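Local coordinates for galectin-1 (Bufo arenarum, PDB 1A78), which binds beta-galactosides and may regulate apoptosis and cell differentiation, at residues Lys29-Asn34 / Phe46-Asp51; Asp55-Val60 / Glu76-Gln81; Val33-Asp38 / Pro119-Glu124. All blocks are in the same frame, centred on the assembly; numbering follows the deposited sequence.

From the N terminus, strand 30-35 comes into play first. It takes part in two contacts, one along each edge. Contact 1 closes the short hairpin to strand 41-49. Contact 3 starts from the same strand, sharing Val-33 and Asn-34, and reaches forward over 80 residues to strand 118-124. Contacts 1 and 3 thus set out together, and contact 3 closes much later. Contact 2 opens only after contact 1 has closed and lies wholly inside the long loop of contact 3. It ties the start of strand 58-65 to the loop after strand 68-75. All three reach the same antiparallel sheet. Contacts 1 and 2 touch, for example through the salt bridge of Arg-49 with Asp-55.

Contact 1: residues Lys29-Asn34 / Phe46-Asp51; sequences KGFAVN and FNARFD. With YIO (1-thio-beta-D-galactopyranose), chain C; GAL (beta-D-galactopyranose), chain B.
Gly-30 to Val-33 run antiparallel to Phe-46 to Arg-49, with strand axes 4.7 Å apart and 169° between their directions. This is a beta hairpin of the galectin sandwich, and its second strand carries part of the galactoside site. Phe-31 pairs with Ala-48, and Val-33 with Phe-46, by two backbone hydrogen bonds each. Just before the first strand, Lys-29 O accepts from Asp-51 N, at the corner after the second, at 2.9 Å.

Phe-31, Val-33, Phe-46 and Ala-48 share the inner face. Ala-48 CB lies over one face of the Phe-31 ring, 4.0 Å from its centroid. Phe-50 CE2 comes to the edge of the same ring. Phe-80 meets it edge-to-face from outside the hairpin.

Asn-47 and Arg-49 stand on the sugar face. Asn-47 ND2 donates to Phe-31 O at 2.9 Å, from above the carbonyl plane. Ala-48 N reaches that oxygen nearly along the C=O axis, so two donors grip it. The bond from ND2 helps fix the rotation of the amide. Its OD1 then takes a nearly straight bond (172°) from Arg-49 NE at 3.0 Å. Asp-55 forms a salt bridge with Arg-49 NH1. The extended arginine chain brings the guanidinium edge to the sugars. There NH2 of Arg-49 donates to O4 of the thiogalactose at 2.8 Å, and its NH1 to O2 of the second galactose at 2.9 Å.

Contact 2: residues Asp55-Val60 / Glu76-Gln81; sequences DVNKIV and EVFPFQ
Lys-58 and Glu-76 supply the charged part of the contact. Lys-58 NZ makes a salt bridge to Glu-76 OE1 at 2.7 Å, using the syn lone pair of that oxygen. The lysine chain bends at chi2 (84°) and chi3 (66°), which folds its ammonium group back to the carboxylate.

The aromatic part centres on Phe-78. Asn-57 CA sits over the middle of one ring face, 3.6 Å from the centroid, in a CH-pi contact. Phe-80 CD2 covers the opposite face, and Phe-50 packs edge-to-face with the same ring. Asn-57 is at a corner of the chain. Two residues, Asn-57 and Lys-58, stand opposite the single residue Arg-49 of the neighbouring strand, a G1 beta bulge. The bulge lies at the start of strand 58-65 of the galectin sandwich, and residues 76-81 form the connection that leaves the same sheet.

The apolar part belongs to Ile-59. Its CD1 meets the edge of the Phe-80 ring, 3.8 Å from CE2 of Phe-80. Ile-59 also touches Phe-101 of the other sheet. Apart from these apolar pairs, the same CD1 sits only 3.1 Å from Val-77 O, a short methyl-carbonyl approach; that oxygen is buried and has no polar partner in the model.

Contact 3: residues Val33-Asp38 / Pro119-Glu124; sequences VNLGED and PFLSLE
Asn-34 and Ser-122 form the central hydrogen-bonded pair between antiparallel strands 30-35 and 118-124. The axes of segments 33-35 and 119-124 pass 4.7 Å apart. Asn-34 N donates to Ser-122 O at 2.8 Å, and Ser-122 N returns a bond to Asn-34 O. Gly-36 and Phe-120 repeat the exchange nearer the turn, with Phe-120 N 3.0 Å from Gly-36 O. These two pairs join neighbouring strands of the six-stranded sheet of the galectin sandwich.

The Asn-34 side chain makes the polar link on the face that carries Ser-122 and Phe-120. Its CG is anti to the carbonyl carbon (chi1 -51°), which swings the amide to the side of the opposite strand. One N-H of ND2 goes to Ser-122 OG at 3.2 Å, almost in the amide plane. The other goes to Glu-124 OE2 at 3.0 Å and meets that oxygen from above the carboxylate plane. The amide and carboxylate planes are 46° apart. The remaining amide atom, OD1, is hydrogen-bonded to ND1 of the galactoside-binding His-45.

Phe-120 projects from the same face. One side of its ring is covered by Asp-38, whose CA is 4.1 Å from the centroid. Asp-38 OD1 is itself bonded to Asn-41 ND2 and Ser-40 N. A classic beta bulge sets Glu-37 and Asp-38 against Asn-41 alone.

On the inner face the packing is apolar. Val-33 CG2 lies 3.6 Å from Leu-123 CD2. Leu-35 CD1 and Leu-121 CD2 are tight, at 3.4 Å.

The amide of Asn-34 is thus held by three residues. Because OD1 can only accept, ND1 of His-45 should be the donor. The bond would help hold the imidazole in place, consistent with a second-shell role for Asn-34 in the sugar site.

Contact 1: residues Lys29-Asn34 / Phe46-Asp51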
# COMPACT_ATOMS: atom_id res chain seq x y z
N LYS A 29 19.78 -6.29 10.30
CA LYS A 29 19.94 -7.60 10.91
C LYS A 29 18.99 -8.59 10.25
O LYS A 29 19.32 -9.75 10.07
CB LYS A 29 19.69 -7.51 12.42
CG LYS A 29 18.23 -7.13 12.83
CD LYS A 29 18.06 -5.70 13.47
CE LYS A 29 18.42 -4.55 12.50
NZ LYS A 29 17.75 -4.63 11.14
N GLY A 30 17.82 -8.10 9.85
CA GLY A 30 16.83 -8.93 9.19
C GLY A 30 15.58 -8.10 8.90
O GLY A 30 15.41 -7.02 9.49
N PHE A 31 14.73 -8.55 7.97
CA PHE A 31 13.49 -7.84 7.67
C PHE A 31 12.38 -8.86 7.49
O PHE A 31 12.66 -10.07 7.31
CB PHE A 31 13.61 -6.92 6.44
CG PHE A 31 13.71 -7.66 5.15
CD1 PHE A 31 12.56 -8.04 4.45
CD2 PHE A 31 14.96 -7.97 4.61
CE1 PHE A 31 12.65 -8.71 3.25
CE2 PHE A 31 15.05 -8.64 3.40
CZ PHE A 31 13.90 -9.01 2.72
N ALA A 32 11.14 -8.38 7.54
CA ALA A 32 9.97 -9.24 7.41
C ALA A 32 8.87 -8.64 6.56
O ALA A 32 8.83 -7.44 6.34
CB ALA A 32 9.41 -9.58 8.81
N VAL A 33 8.02 -9.51 6.05
CA VAL A 33 6.85 -9.15 5.27
C VAL A 33 5.76 -10.04 5.85
O VAL A 33 5.93 -11.26 5.89
CB VAL A 33 7.04 -9.46 3.77
CG1 VAL A 33 5.71 -9.26 3.02
CG2 VAL A 33 8.12 -8.54 3.18
N ASN A 34 4.66 -9.46 6.30
CA ASN A 34 3.60 -10.26 6.90
C ASN A 34 2.31 -10.20 6.10
O ASN A 34 2.00 -9.15 5.54
CB ASN A 34 3.33 -9.75 8.33
CG ASN A 34 4.60 -9.65 9.14
OD1 ASN A 34 5.24 -10.65 9.41
ND2 ASN A 34 4.98 -8.45 9.51
N PHE A 46 7.15 -13.89 6.78
CA PHE A 46 8.33 -14.14 5.96
C PHE A 46 9.49 -13.32 6.54
O PHE A 46 9.56 -12.12 6.31
CB PHE A 46 8.00 -13.70 4.53
CG PHE A 46 9.14 -13.77 3.59
CD1 PHE A 46 10.01 -12.69 3.46
CD2 PHE A 46 9.37 -14.91 2.85
CE1 PHE A 46 11.08 -12.76 2.61
CE2 PHE A 46 10.45 -14.99 1.99
CZ PHE A 46 11.31 -13.92 1.87
N ASN A 47 10.41 -13.96 7.24
CA ASN A 47 11.50 -13.23 7.87
C ASN A 47 12.90 -13.59 7.32
O ASN A 47 13.38 -14.71 7.51
CB ASN A 47 11.40 -13.52 9.38
CG ASN A 47 12.36 -12.70 10.22
OD1 ASN A 47 12.51 -12.99 11.40
ND2 ASN A 47 12.98 -11.66 9.66
N ALA A 48 13.53 -12.65 6.61
CA ALA A 48 14.86 -12.87 6.05
C ALA A 48 15.87 -12.39 7.09
O ALA A 48 16.02 -11.18 7.31
CB ALA A 48 15.04 -12.11 4.74
N ARG A 49 16.57 -13.34 7.71
CA ARG A 49 17.55 -13.06 8.75
C ARG A 49 19.00 -12.98 8.32
O ARG A 49 19.63 -13.99 8.05
CB ARG A 49 17.40 -14.10 9.87
CG ARG A 49 16.01 -14.10 10.49
CD ARG A 49 15.86 -15.10 11.63
NE ARG A 49 14.55 -14.99 12.27
CZ ARG A 49 14.13 -15.74 13.29
NH1 ARG A 49 14.91 -16.69 13.81
NH2 ARG A 49 12.90 -15.57 13.76
N PHE A 50 19.53 -11.78 8.23
CA PHE A 50 20.94 -11.59 7.88
C PHE A 50 21.79 -12.14 9.03
O PHE A 50 22.67 -12.96 8.84
CB PHE A 50 21.25 -10.11 7.66
CG PHE A 50 20.72 -9.58 6.38
CD1 PHE A 50 21.46 -9.73 5.21
CD2 PHE A 50 19.46 -8.99 6.33
CE1 PHE A 50 20.94 -9.29 3.99
CE2 PHE A 50 18.93 -8.55 5.11
CZ PHE A 50 19.67 -8.70 3.94
N ASP A 51 21.48 -11.69 10.24
CA ASP A 51 22.18 -12.13 11.41
C ASP A 51 21.22 -11.88 12.55
O ASP A 51 21.21 -10.80 13.12
CB ASP A 51 23.44 -11.29 11.56
CG ASP A 51 24.36 -11.82 12.64
OD1 ASP A 51 24.08 -12.92 13.18
OD2 ASP A 51 25.37 -11.14 12.93
C1 YIO C . 10.75 -15.44 16.66
C2 YIO C . 10.85 -14.00 16.24
C3 YIO C . 9.56 -13.57 15.55
C4 YIO C . 9.36 -14.45 14.35
C5 YIO C . 9.32 -15.91 14.79
C6 YIO C . 9.24 -16.86 13.63
O2 YIO C . 11.08 -13.19 17.36
O3 YIO C . 9.68 -12.23 15.13
O4 YIO C . 10.41 -14.23 13.43
O5 YIO C . 10.50 -16.27 15.53
O6 YIO C . 8.80 -18.14 14.08
S1 YIO C . 12.43 -15.89 17.18
C1 GAL B . 12.12 -17.64 17.61
C2 GAL B . 13.22 -18.52 17.00
C3 GAL B . 12.92 -20.00 17.26
C4 GAL B . 12.72 -20.24 18.76
C5 GAL B . 11.62 -19.33 19.26
C6 GAL B . 11.44 -19.51 20.74
O2 GAL B . 13.32 -18.30 15.60
O3 GAL B . 14.00 -20.79 16.78
O4 GAL B . 13.92 -19.93 19.47
O5 GAL B . 11.99 -17.94 19.02
O6 GAL B . 10.67 -18.46 21.29

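Contact 2: residues Asp55-Val60 / Glu76-Gln81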
# COMPACT_ATOMS: atom_id res chain seq x y z
N ASP A 55 20.45 -17.25 13.55
CA ASP A 55 20.19 -17.54 12.12
C ASP A 55 21.01 -16.50 11.33
O ASP A 55 20.85 -15.30 11.53
CB ASP A 55 18.70 -17.39 11.79
CG ASP A 55 17.89 -18.57 12.26
OD1 ASP A 55 18.39 -19.70 12.19
OD2 ASP A 55 16.72 -18.39 12.66
N VAL A 56 21.93 -16.95 10.50
CA VAL A 56 22.76 -16.03 9.74
C VAL A 56 22.40 -16.32 8.29
O VAL A 56 22.34 -17.49 7.92
CB VAL A 56 24.29 -16.28 10.05
CG1 VAL A 56 25.17 -15.41 9.18
CG2 VAL A 56 24.58 -16.00 11.56
N ASN A 57 22.04 -15.30 7.52
CA ASN A 57 21.62 -15.46 6.13
C ASN A 57 20.63 -16.60 5.91
O ASN A 57 20.81 -17.42 5.01
CB ASN A 57 22.80 -15.68 5.20
CG ASN A 57 23.48 -14.41 4.84
OD1 ASN A 57 23.72 -13.55 5.68
ND2 ASN A 57 23.85 -14.29 3.58
N LYS A 58 19.54 -16.60 6.65
CA LYS A 58 18.55 -17.66 6.52
C LYS A 58 17.17 -17.01 6.40
O LYS A 58 17.00 -15.85 6.75
CB LYS A 58 18.58 -18.52 7.79
CG LYS A 58 18.04 -19.92 7.64
CD LYS A 58 19.11 -20.82 7.09
CE LYS A 58 20.24 -20.97 8.11
NZ LYS A 58 21.50 -21.58 7.53
N ILE A 59 16.19 -17.76 5.91
CA ILE A 59 14.82 -17.29 5.75
C ILE A 59 13.97 -18.13 6.68
O ILE A 59 13.98 -19.35 6.60
CB ILE A 59 14.31 -17.49 4.29
CG1 ILE A 59 14.92 -16.43 3.38
CG2 ILE A 59 12.77 -17.47 4.22
CD1 ILE A 59 14.49 -16.57 1.95
N VAL A 60 13.25 -17.49 7.59
CA VAL A 60 12.37 -18.22 8.49
C VAL A 60 10.92 -17.86 8.15
O VAL A 60 10.63 -16.69 7.96
CB VAL A 60 12.68 -17.87 9.97
CG1 VAL A 60 11.77 -18.65 10.89
CG2 VAL A 60 14.13 -18.19 10.28
N GLU A 76 17.16 -22.21 3.14
CA GLU A 76 18.56 -21.82 2.95
C GLU A 76 18.87 -20.84 1.80
O GLU A 76 19.94 -20.25 1.78
CB GLU A 76 19.42 -23.08 2.81
CG GLU A 76 19.17 -24.16 3.91
CD GLU A 76 19.51 -23.67 5.32
OE1 GLU A 76 20.52 -22.94 5.45
OE2 GLU A 76 18.77 -24.01 6.28
N VAL A 77 17.98 -20.71 0.82
CA VAL A 77 18.21 -19.77 -0.27
C VAL A 77 18.06 -18.36 0.30
O VAL A 77 17.06 -18.05 0.93
CB VAL A 77 17.23 -19.99 -1.45
CG1 VAL A 77 17.33 -18.84 -2.45
CG2 VAL A 77 17.57 -21.28 -2.16
N PHE A 78 19.06 -17.52 0.07
CA PHE A 78 19.07 -16.15 0.59
C PHE A 78 19.57 -15.18 -0.47
O PHE A 78 20.75 -14.81 -0.49
CB PHE A 78 19.97 -16.10 1.83
CG PHE A 78 19.82 -14.87 2.66
CD1 PHE A 78 18.88 -14.82 3.68
CD2 PHE A 78 20.67 -13.81 2.49
CE1 PHE A 78 18.80 -13.72 4.50
CE2 PHE A 78 20.60 -12.71 3.32
CZ PHE A 78 19.67 -12.67 4.33
N PRO A 79 18.68 -14.74 -1.36
CA PRO A 79 19.09 -13.81 -2.41
C PRO A 79 19.03 -12.33 -2.02
O PRO A 79 18.62 -11.50 -2.83
CB PRO A 79 18.10 -14.13 -3.51
CG PRO A 79 16.84 -14.38 -2.74
CD PRO A 79 17.30 -15.21 -1.57
N PHE A 80 19.49 -11.99 -0.81
CA PHE A 80 19.43 -10.59 -0.37
C PHE A 80 20.76 -9.99 0.08
O PHE A 80 21.59 -10.68 0.68
CB PHE A 80 18.42 -10.44 0.78
CG PHE A 80 17.13 -11.18 0.57
CD1 PHE A 80 16.11 -10.63 -0.18
CD2 PHE A 80 16.94 -12.43 1.14
CE1 PHE A 80 14.90 -11.30 -0.34
CE2 PHE A 80 15.75 -13.11 0.99
CZ PHE A 80 14.72 -12.54 0.25
N GLN A 81 20.94 -8.70 -0.20
CA GLN A 81 22.14 -7.96 0.18
C GLN A 81 21.73 -6.76 1.01
O GLN A 81 20.69 -6.14 0.74
CB GLN A 81 22.87 -7.42 -1.05
CG GLN A 81 23.51 -8.47 -1.91
CD GLN A 81 24.06 -7.88 -3.18
OE1 GLN A 81 23.47 -8.03 -4.25
NE2 GLN A 81 25.21 -7.21 -3.08

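Contact 3: residues Val33-Asp38 / Pro119-Glu124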
# COMPACT_ATOMS: atom_id res chain seq x y z
N VAL A 33 8.02 -9.51 6.05
CA VAL A 33 6.85 -9.15 5.27
C VAL A 33 5.76 -10.04 5.85
O VAL A 33 5.93 -11.26 5.89
CB VAL A 33 7.04 -9.46 3.77
CG1 VAL A 33 5.71 -9.26 3.02
CG2 VAL A 33 8.12 -8.54 3.18
N ASN A 34 4.66 -9.46 6.30
CA ASN A 34 3.60 -10.26 6.90
C ASN A 34 2.31 -10.20 6.10
O ASN A 34 2.00 -9.15 5.54
CB ASN A 34 3.33 -9.75 8.33
CG ASN A 34 4.60 -9.65 9.14
OD1 ASN A 34 5.24 -10.65 9.41
ND2 ASN A 34 4.98 -8.45 9.51
N LEU A 35 1.59 -11.31 6.03
CA LEU A 35 0.31 -11.40 5.32
C LEU A 35 -0.63 -12.15 6.25
O LEU A 35 -0.27 -13.19 6.81
CB LEU A 35 0.47 -12.24 4.04
CG LEU A 35 0.94 -11.64 2.72
CD1 LEU A 35 2.28 -11.03 2.90
CD2 LEU A 35 1.00 -12.73 1.65
N GLY A 36 -1.85 -11.66 6.40
CA GLY A 36 -2.79 -12.32 7.29
C GLY A 36 -4.01 -11.46 7.54
O GLY A 36 -4.46 -10.75 6.63
N GLU A 37 -4.54 -11.51 8.76
CA GLU A 37 -5.73 -10.75 9.14
C GLU A 37 -5.47 -9.45 9.85
O GLU A 37 -6.18 -8.47 9.65
CB GLU A 37 -6.63 -11.59 10.00
CG GLU A 37 -7.28 -12.67 9.22
CD GLU A 37 -7.88 -13.72 10.10
OE1 GLU A 37 -7.13 -14.66 10.45
OE2 GLU A 37 -9.08 -13.61 10.44
N ASP A 38 -4.44 -9.45 10.70
CA ASP A 38 -4.08 -8.28 11.48
C ASP A 38 -2.70 -8.51 12.12
O ASP A 38 -2.04 -9.51 11.83
CB ASP A 38 -5.16 -7.99 12.54
CG ASP A 38 -5.49 -9.20 13.37
OD1 ASP A 38 -4.61 -9.66 14.10
OD2 ASP A 38 -6.62 -9.70 13.31
N PRO A 119 -6.85 -9.85 4.02
CA PRO A 119 -7.02 -8.44 4.35
C PRO A 119 -5.84 -7.57 4.66
O PRO A 119 -5.86 -6.39 4.31
CB PRO A 119 -7.91 -8.47 5.59
CG PRO A 119 -8.45 -9.88 5.68
CD PRO A 119 -7.33 -10.70 5.13
N PHE A 120 -4.80 -8.15 5.26
CA PHE A 120 -3.67 -7.36 5.77
C PHE A 120 -2.27 -7.69 5.31
O PHE A 120 -1.90 -8.85 5.18
CB PHE A 120 -3.74 -7.49 7.31
CG PHE A 120 -2.66 -6.76 8.07
CD1 PHE A 120 -2.81 -5.41 8.39
CD2 PHE A 120 -1.55 -7.44 8.55
CE1 PHE A 120 -1.88 -4.76 9.19
CE2 PHE A 120 -0.63 -6.80 9.34
CZ PHE A 120 -0.79 -5.45 9.67
N LEU A 121 -1.44 -6.65 5.25
CA LEU A 121 -0.04 -6.78 4.86
C LEU A 121 0.77 -5.72 5.60
O LEU A 121 0.34 -4.59 5.71
CB LEU A 121 0.10 -6.55 3.33
CG LEU A 121 1.36 -6.42 2.43
CD1 LEU A 121 2.35 -5.38 2.93
CD2 LEU A 121 2.02 -7.74 2.21
N SER A 122 1.95 -6.09 6.11
CA SER A 122 2.81 -5.12 6.76
C SER A 122 4.27 -5.51 6.53
O SER A 122 4.57 -6.68 6.28
CB SER A 122 2.54 -5.04 8.26
OG SER A 122 2.64 -6.31 8.86
N LEU A 123 5.15 -4.52 6.60
CA LEU A 123 6.58 -4.71 6.41
C LEU A 123 7.28 -4.30 7.70
O LEU A 123 6.79 -3.44 8.43
CB LEU A 123 7.11 -3.83 5.27
CG LEU A 123 6.44 -3.95 3.89
CD1 LEU A 123 7.08 -2.97 2.91
CD2 LEU A 123 6.53 -5.36 3.36
N GLU A 124 8.41 -4.90 7.98
CA GLU A 124 9.16 -4.53 9.17
C GLU A 124 10.62 -4.39 8.78
O GLU A 124 11.21 -5.32 8.21
CB GLU A 124 9.05 -5.61 10.24
CG GLU A 124 7.66 -6.06 10.66
CD GLU A 124 7.73 -7.28 11.60
OE1 GLU A 124 8.85 -7.60 12.08
OE2 GLU A 124 6.68 -7.92 11.87